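Local coordinates for BAR/IMD domain-containing adapter protein 2-like 2 (PDB 3OK8), which binds phosphoinositides through its I-BAR (IMD) domain, the part described here, and induces planar or gently curved membrane structures, at residues Q24-L29 against L112-I117; A16-I21 against K118-H123. All coordinates share one frame; numbering follows the deposited sequence.

Interaction 1. Residues Q24-L29 against L112-I117; sequences QFNPAL and LDMQFI
Asp113 and Met114 meet Asn26, the residue through which helix 5-66 approaches helix 71-147 at this level. Asp113 comes first along 112-117 and contributes little: its carbonyl carbon C lies 4.2 Å from Asn26 ND2, while its carboxylate turns to the third helix, where OD2 forms a salt bridge with Arg185. Met114 follows and makes the main contact. Its CG stands anti to the backbone N (chi1 173°), and bends at chi2 and chi3 then swing the thioether back over the Asn26 amide. The terminal CE reaches the oxygen side, 3.1 Å from Asn26 OD1 and 3.4 Å from Asn26 CG; CB lies nearer the nitrogen, 3.6 Å from Asn26 ND2. The amide is thus met from both the root and the end of one side chain. ND2 also donates a hydrogen bond to the carbonyl O of Thr110, one turn earlier on helix 71-147, which helps fix the rotation of the amide. Beyond Met114, Ile117 touches Met22 of helix 5-66. The 6.6 Å between Asn26 CA and Met114 CA marks the close helix approach; with Asp113 tied to helix 153-217, this is packing in the three-helix bundle of the I-BAR domain.

Interaction 2. Residues A16-I21 against K118-H123; sequences AIYKSI and KDSCQH
The Tyr18 ring lies broadside against Cys121, and its hydroxyl extends past that residue to Ser120. The pose follows from where each cysteine atom sits over the ring. Cys121 CB sits 4.1 Å from the ring centroid and 25° off the ring normal, a CH-pi contact over the face; Cys121 CA lies above the same face, over its centre. The sulfur is set further to the side: SG lies obliquely to the ring, 4.8 Å from the Tyr18 centroid, a sulfur-aromatic contact that brings it to 3.8 Å from Tyr18 CB. The cysteine therefore spans the root of the tyrosine, with its methylene over the ring and its thiol beside the CB-CG end. The Tyr18 torsion explains the reach: with chi1 at -76°, CG is anti to the carbonyl carbon, and the ring projects across to helix 71-147. At its far end Tyr18 OH is 3.1 Å from Ser120 OG, a hydrogen bond between the two hydroxyls; OG lies oblique to the ring. Replacing Tyr18 by an alanine is likely to leave Ser120 OG without this partner and to open a gap beside Cys121 CB. Lys19 adds a peripheral contact, its CE 4.3 Å from Cys121 SG. Tyr18 also touches Ala178 of helix 153-217, so all three helices of the chain meet at this residue; Cys121 on Met15 is a further contact between helices 71-147 and 5-66. The two short axes run antiparallel at 164°, 10.4 Å apart at closest approach, while Tyr18 and Cys121 approach to 6.2 Å between CA atoms. Such near-antiparallel side-by-side packing of long helices is characteristic of the three-helix bundle from which the I-BAR dimer is built.

In the fold
Interactions 1 and 2 are successive levels of one interface between helix 5-66 and helix 71-147, their centres 10 Å apart. Because the helices run antiparallel, 16-21 precedes 24-29 on one while 118-123 follows 112-117 on the other. Along helix 5-66 the two levels are joined by probable backbone hydrogen bonds, Asn26 N to Ile21 O (2.8 Å) and Phe25 N to Ser20 O (2.9 Å), both i+5 to i, as in a pi-type turn. Ile117 CG1 packs 3.8 Å from Ile21 CG2. Helix 153-217 touches both levels, through Arg185 and Ala178 respectively. Ala28 of interaction 1 also packs on Ile60 of the second subunit, whereas no other chain of the assembly touches interaction 2.

Interaction 1. Residues Q24-L29 against L112-I117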
loop_
_atom_site.group_PDB
_atom_site.type_symbol
_atom_site.label_atom_id
_atom_site.label_comp_id
_atom_site.label_asym_id
_atom_site.label_seq_id
_atom_site.Cartn_x
_atom_site.Cartn_y
_atom_site.Cartn_z
ATOM N N GLN A 24 7.864 14.781 -26.885
ATOM C CA GLN A 24 8.468 14.683 -25.577
ATOM C C GLN A 24 7.359 14.551 -24.554
ATOM O O GLN A 24 7.242 13.524 -23.884
ATOM C CB GLN A 24 9.328 15.907 -25.311
ATOM C CG GLN A 24 10.208 15.814 -24.088
ATOM C CD GLN A 24 11.502 16.598 -24.268
ATOM O OE1 GLN A 24 11.826 17.484 -23.470
ATOM N NE2 GLN A 24 12.246 16.278 -25.326
ATOM N N PHE A 25 6.518 15.571 -24.461
ATOM C CA PHE A 25 5.420 15.558 -23.512
ATOM C C PHE A 25 4.335 14.545 -23.880
ATOM O O PHE A 25 3.980 13.686 -23.068
ATOM C CB PHE A 25 4.819 16.950 -23.344
ATOM C CG PHE A 25 3.703 17.004 -22.347
ATOM C CD1 PHE A 25 3.969 17.204 -21.002
ATOM C CD2 PHE A 25 2.388 16.853 -22.754
ATOM C CE1 PHE A 25 2.945 17.251 -20.075
ATOM C CE2 PHE A 25 1.353 16.903 -21.830
ATOM C CZ PHE A 25 1.633 17.101 -20.486
ATOM N N ASN A 26 3.802 14.626 -25.093
ATOM C CA ASN A 26 2.714 13.716 -25.450
ATOM C C ASN A 26 3.041 12.215 -25.279
ATOM O O ASN A 26 2.248 11.464 -24.694
ATOM C CB ASN A 26 2.164 14.025 -26.843
ATOM C CG ASN A 26 0.790 13.421 -27.074
ATOM O OD1 ASN A 26 0.662 12.239 -27.413
ATOM N ND2 ASN A 26 -0.250 14.232 -26.888
ATOM N N PRO A 27 4.213 11.776 -25.770
ATOM C CA PRO A 27 4.594 10.372 -25.559
ATOM C C PRO A 27 4.739 10.030 -24.076
ATOM O O PRO A 27 4.384 8.920 -23.663
ATOM C CB PRO A 27 5.956 10.260 -26.259
ATOM C CG PRO A 27 6.007 11.435 -27.211
ATOM C CD PRO A 27 5.232 12.522 -26.529
ATOM N N ALA A 28 5.254 10.965 -23.284
ATOM C CA ALA A 28 5.410 10.741 -21.849
ATOM C C ALA A 28 4.074 10.472 -21.161
ATOM O O ALA A 28 4.025 9.790 -20.137
ATOM C CB ALA A 28 6.127 11.905 -21.187
ATOM N N LEU A 29 2.995 11.006 -21.727
ATOM C CA LEU A 29 1.647 10.764 -21.207
ATOM C C LEU A 29 1.159 9.365 -21.543
ATOM O O LEU A 29 0.421 8.764 -20.762
ATOM C CB LEU A 29 0.642 11.788 -21.739
ATOM C CG LEU A 29 0.735 13.206 -21.184
ATOM C CD1 LEU A 29 -0.611 13.895 -21.335
ATOM C CD2 LEU A 29 1.179 13.197 -19.728
ATOM N N LEU A 112 -6.263 12.931 -28.950
ATOM C CA LEU A 112 -7.101 14.093 -29.226
ATOM C C LEU A 112 -6.321 15.389 -29.022
ATOM O O LEU A 112 -6.566 16.384 -29.693
ATOM C CB LEU A 112 -8.326 14.105 -28.308
ATOM C CG LEU A 112 -9.533 13.280 -28.757
ATOM C CD1 LEU A 112 -10.701 13.466 -27.785
ATOM C CD2 LEU A 112 -9.932 13.682 -30.178
ATOM N N ASP A 113 -5.383 15.374 -28.086
ATOM C CA ASP A 113 -4.595 16.558 -27.825
ATOM C C ASP A 113 -3.307 16.559 -28.644
ATOM O O ASP A 113 -2.736 17.617 -28.895
ATOM C CB ASP A 113 -4.294 16.708 -26.337
ATOM C CG ASP A 113 -3.616 18.022 -26.022
ATOM O OD1 ASP A 113 -4.325 19.003 -25.698
ATOM O OD2 ASP A 113 -2.373 18.079 -26.126
ATOM N N MET A 114 -2.851 15.382 -29.067
ATOM C CA MET A 114 -1.750 15.330 -30.007
ATOM C C MET A 114 -2.187 16.052 -31.284
ATOM O O MET A 114 -1.549 17.011 -31.707
ATOM C CB MET A 114 -1.337 13.888 -30.313
ATOM C CG MET A 114 -0.289 13.779 -31.429
ATOM S SD MET A 114 1.387 14.306 -30.965
ATOM C CE MET A 114 1.988 12.817 -30.160
ATOM N N GLN A 115 -3.290 15.591 -31.867
ATOM C CA GLN A 115 -3.854 16.164 -33.078
ATOM C C GLN A 115 -4.173 17.661 -32.945
ATOM O O GLN A 115 -4.083 18.416 -33.917
ATOM C CB GLN A 115 -5.109 15.392 -33.476
ATOM C CG GLN A 115 -5.801 15.917 -34.728
ATOM C CD GLN A 115 -5.234 15.328 -36.009
ATOM O OE1 GLN A 115 -5.587 15.755 -37.109
ATOM N NE2 GLN A 115 -4.354 14.340 -35.873
ATOM N N PHE A 116 -4.542 18.091 -31.745
ATOM C CA PHE A 116 -4.844 19.498 -31.504
ATOM C C PHE A 116 -3.609 20.363 -31.677
ATOM O O PHE A 116 -3.628 21.342 -32.420
ATOM C CB PHE A 116 -5.397 19.691 -30.098
ATOM C CG PHE A 116 -5.467 21.132 -29.662
ATOM C CD1 PHE A 116 -4.435 21.703 -28.929
ATOM C CD2 PHE A 116 -6.569 21.911 -29.973
ATOM C CE1 PHE A 116 -4.500 23.020 -28.514
ATOM C CE2 PHE A 116 -6.639 23.237 -29.565
ATOM C CZ PHE A 116 -5.601 23.791 -28.835
ATOM N N ILE A 117 -2.547 20.005 -30.963
ATOM C CA ILE A 117 -1.272 20.700 -31.064
ATOM C C ILE A 117 -0.643 20.545 -32.452
ATOM O O ILE A 117 0.133 21.400 -32.880
ATOM C CB ILE A 117 -0.278 20.235 -29.977
ATOM C CG1 ILE A 117 -0.026 21.352 -28.962
ATOM C CG2 ILE A 117 1.049 19.892 -30.591
ATOM C CD1 ILE A 117 -1.269 21.928 -28.348
#

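Interaction 2. Residues A16-I21 against K118-H123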
loop_
_atom_site.group_PDB
_atom_site.type_symbol
_atom_site.label_atom_id
_atom_site.label_comp_id
_atom_site.label_asym_id
_atom_site.label_seq_id
_atom_site.Cartn_x
_atom_site.Cartn_y
_atom_site.Cartn_z
ATOM N N ALA A 16 10.498 24.732 -31.595
ATOM C CA ALA A 16 11.098 23.918 -30.551
ATOM C C ALA A 16 10.078 23.559 -29.470
ATOM O O ALA A 16 10.179 22.512 -28.835
ATOM C CB ALA A 16 12.269 24.652 -29.937
ATOM N N ILE A 17 9.107 24.442 -29.266
ATOM C CA ILE A 17 8.089 24.268 -28.243
ATOM C C ILE A 17 6.988 23.305 -28.670
ATOM O O ILE A 17 6.629 22.396 -27.921
ATOM C CB ILE A 17 7.461 25.598 -27.856
ATOM C CG1 ILE A 17 8.479 26.446 -27.096
ATOM C CG2 ILE A 17 6.198 25.357 -27.027
ATOM C CD1 ILE A 17 7.997 27.854 -26.791
ATOM N N TYR A 18 6.446 23.510 -29.864
ATOM C CA TYR A 18 5.522 22.547 -30.448
ATOM C C TYR A 18 6.149 21.162 -30.565
ATOM O O TYR A 18 5.467 20.146 -30.412
ATOM C CB TYR A 18 5.047 23.018 -31.821
ATOM C CG TYR A 18 4.023 24.110 -31.713
ATOM C CD1 TYR A 18 2.790 23.859 -31.123
ATOM C CD2 TYR A 18 4.287 25.401 -32.175
ATOM C CE1 TYR A 18 1.847 24.851 -31.000
ATOM C CE2 TYR A 18 3.344 26.403 -32.056
ATOM C CZ TYR A 18 2.127 26.118 -31.471
ATOM O OH TYR A 18 1.178 27.088 -31.330
ATOM N N LYS A 19 7.447 21.117 -30.844
ATOM C CA LYS A 19 8.130 19.834 -30.939
ATOM C C LYS A 19 8.389 19.212 -29.569
ATOM O O LYS A 19 8.449 17.992 -29.458
ATOM C CB LYS A 19 9.416 19.924 -31.756
ATOM C CG LYS A 19 9.201 19.773 -33.266
ATOM C CD LYS A 19 8.535 21.015 -33.883
ATOM C CE LYS A 19 7.975 20.743 -35.273
ATOM N NZ LYS A 19 9.053 20.573 -36.294
ATOM N N SER A 20 8.536 20.036 -28.533
ATOM C CA SER A 20 8.664 19.505 -27.173
ATOM C C SER A 20 7.364 18.836 -26.762
ATOM O O SER A 20 7.358 17.789 -26.117
ATOM C CB SER A 20 8.990 20.612 -26.170
ATOM O OG SER A 20 10.380 20.836 -26.067
ATOM N N ILE A 21 6.255 19.463 -27.132
ATOM C CA ILE A 21 4.944 18.946 -26.778
ATOM C C ILE A 21 4.664 17.633 -27.509
ATOM O O ILE A 21 4.188 16.683 -26.919
ATOM C CB ILE A 21 3.829 19.974 -27.089
ATOM C CG1 ILE A 21 3.981 21.217 -26.205
ATOM C CG2 ILE A 21 2.444 19.345 -26.935
ATOM C CD1 ILE A 21 3.015 22.346 -26.567
ATOM N N LYS A 118 -0.985 19.462 -33.148
ATOM C CA LYS A 118 -0.487 19.222 -34.496
ATOM C C LYS A 118 -1.108 20.225 -35.472
ATOM O O LYS A 118 -0.424 20.769 -36.331
ATOM C CB LYS A 118 -0.804 17.799 -34.941
ATOM C CG LYS A 118 0.197 17.219 -35.921
ATOM C CD LYS A 118 -0.158 15.790 -36.324
ATOM C CE LYS A 118 -0.797 15.722 -37.714
ATOM N NZ LYS A 118 -2.032 16.550 -37.843
ATOM N N ASP A 119 -2.410 20.456 -35.334
ATOM C CA ASP A 119 -3.122 21.445 -36.134
ATOM C C ASP A 119 -2.671 22.856 -35.781
ATOM O O ASP A 119 -2.532 23.706 -36.645
ATOM C CB ASP A 119 -4.631 21.322 -35.918
ATOM C CG ASP A 119 -5.211 20.061 -36.533
ATOM O OD1 ASP A 119 -4.613 19.539 -37.504
ATOM O OD2 ASP A 119 -6.269 19.597 -36.051
ATOM N N SER A 120 -2.469 23.099 -34.493
ATOM C CA SER A 120 -1.980 24.380 -34.007
ATOM C C SER A 120 -0.632 24.688 -34.653
ATOM O O SER A 120 -0.447 25.730 -35.290
ATOM C CB SER A 120 -1.859 24.328 -32.476
ATOM O OG SER A 120 -1.497 25.579 -31.924
ATOM N N CYS A 121 0.299 23.758 -34.504
ATOM C CA CYS A 121 1.612 23.880 -35.112
ATOM C C CYS A 121 1.552 24.107 -36.623
ATOM O O CYS A 121 2.306 24.917 -37.151
ATOM C CB CYS A 121 2.445 22.639 -34.810
ATOM S SG CYS A 121 4.106 22.661 -35.528
ATOM N N GLN A 122 0.673 23.381 -37.314
ATOM C CA GLN A 122 0.527 23.515 -38.766
ATOM C C GLN A 122 -0.005 24.886 -39.142
ATOM O O GLN A 122 0.506 25.533 -40.053
ATOM C CB GLN A 122 -0.425 22.456 -39.323
ATOM C CG GLN A 122 0.179 21.072 -39.501
ATOM C CD GLN A 122 -0.882 19.995 -39.686
ATOM O OE1 GLN A 122 -0.583 18.798 -39.647
ATOM N NE2 GLN A 122 -2.133 20.417 -39.877
ATOM N N HIS A 123 -1.055 25.313 -38.451
ATOM C CA HIS A 123 -1.626 26.638 -38.657
ATOM C C HIS A 123 -0.523 27.684 -38.560
ATOM O O HIS A 123 -0.400 28.553 -39.419
ATOM C CB HIS A 123 -2.712 26.911 -37.616
ATOM C CG HIS A 123 -3.430 28.211 -37.807
ATOM N ND1 HIS A 123 -2.995 29.393 -37.243
ATOM C CD2 HIS A 123 -4.566 28.514 -38.481
ATOM C CE1 HIS A 123 -3.828 30.365 -37.563
ATOM N NE2 HIS A 123 -4.792 29.859 -38.312
#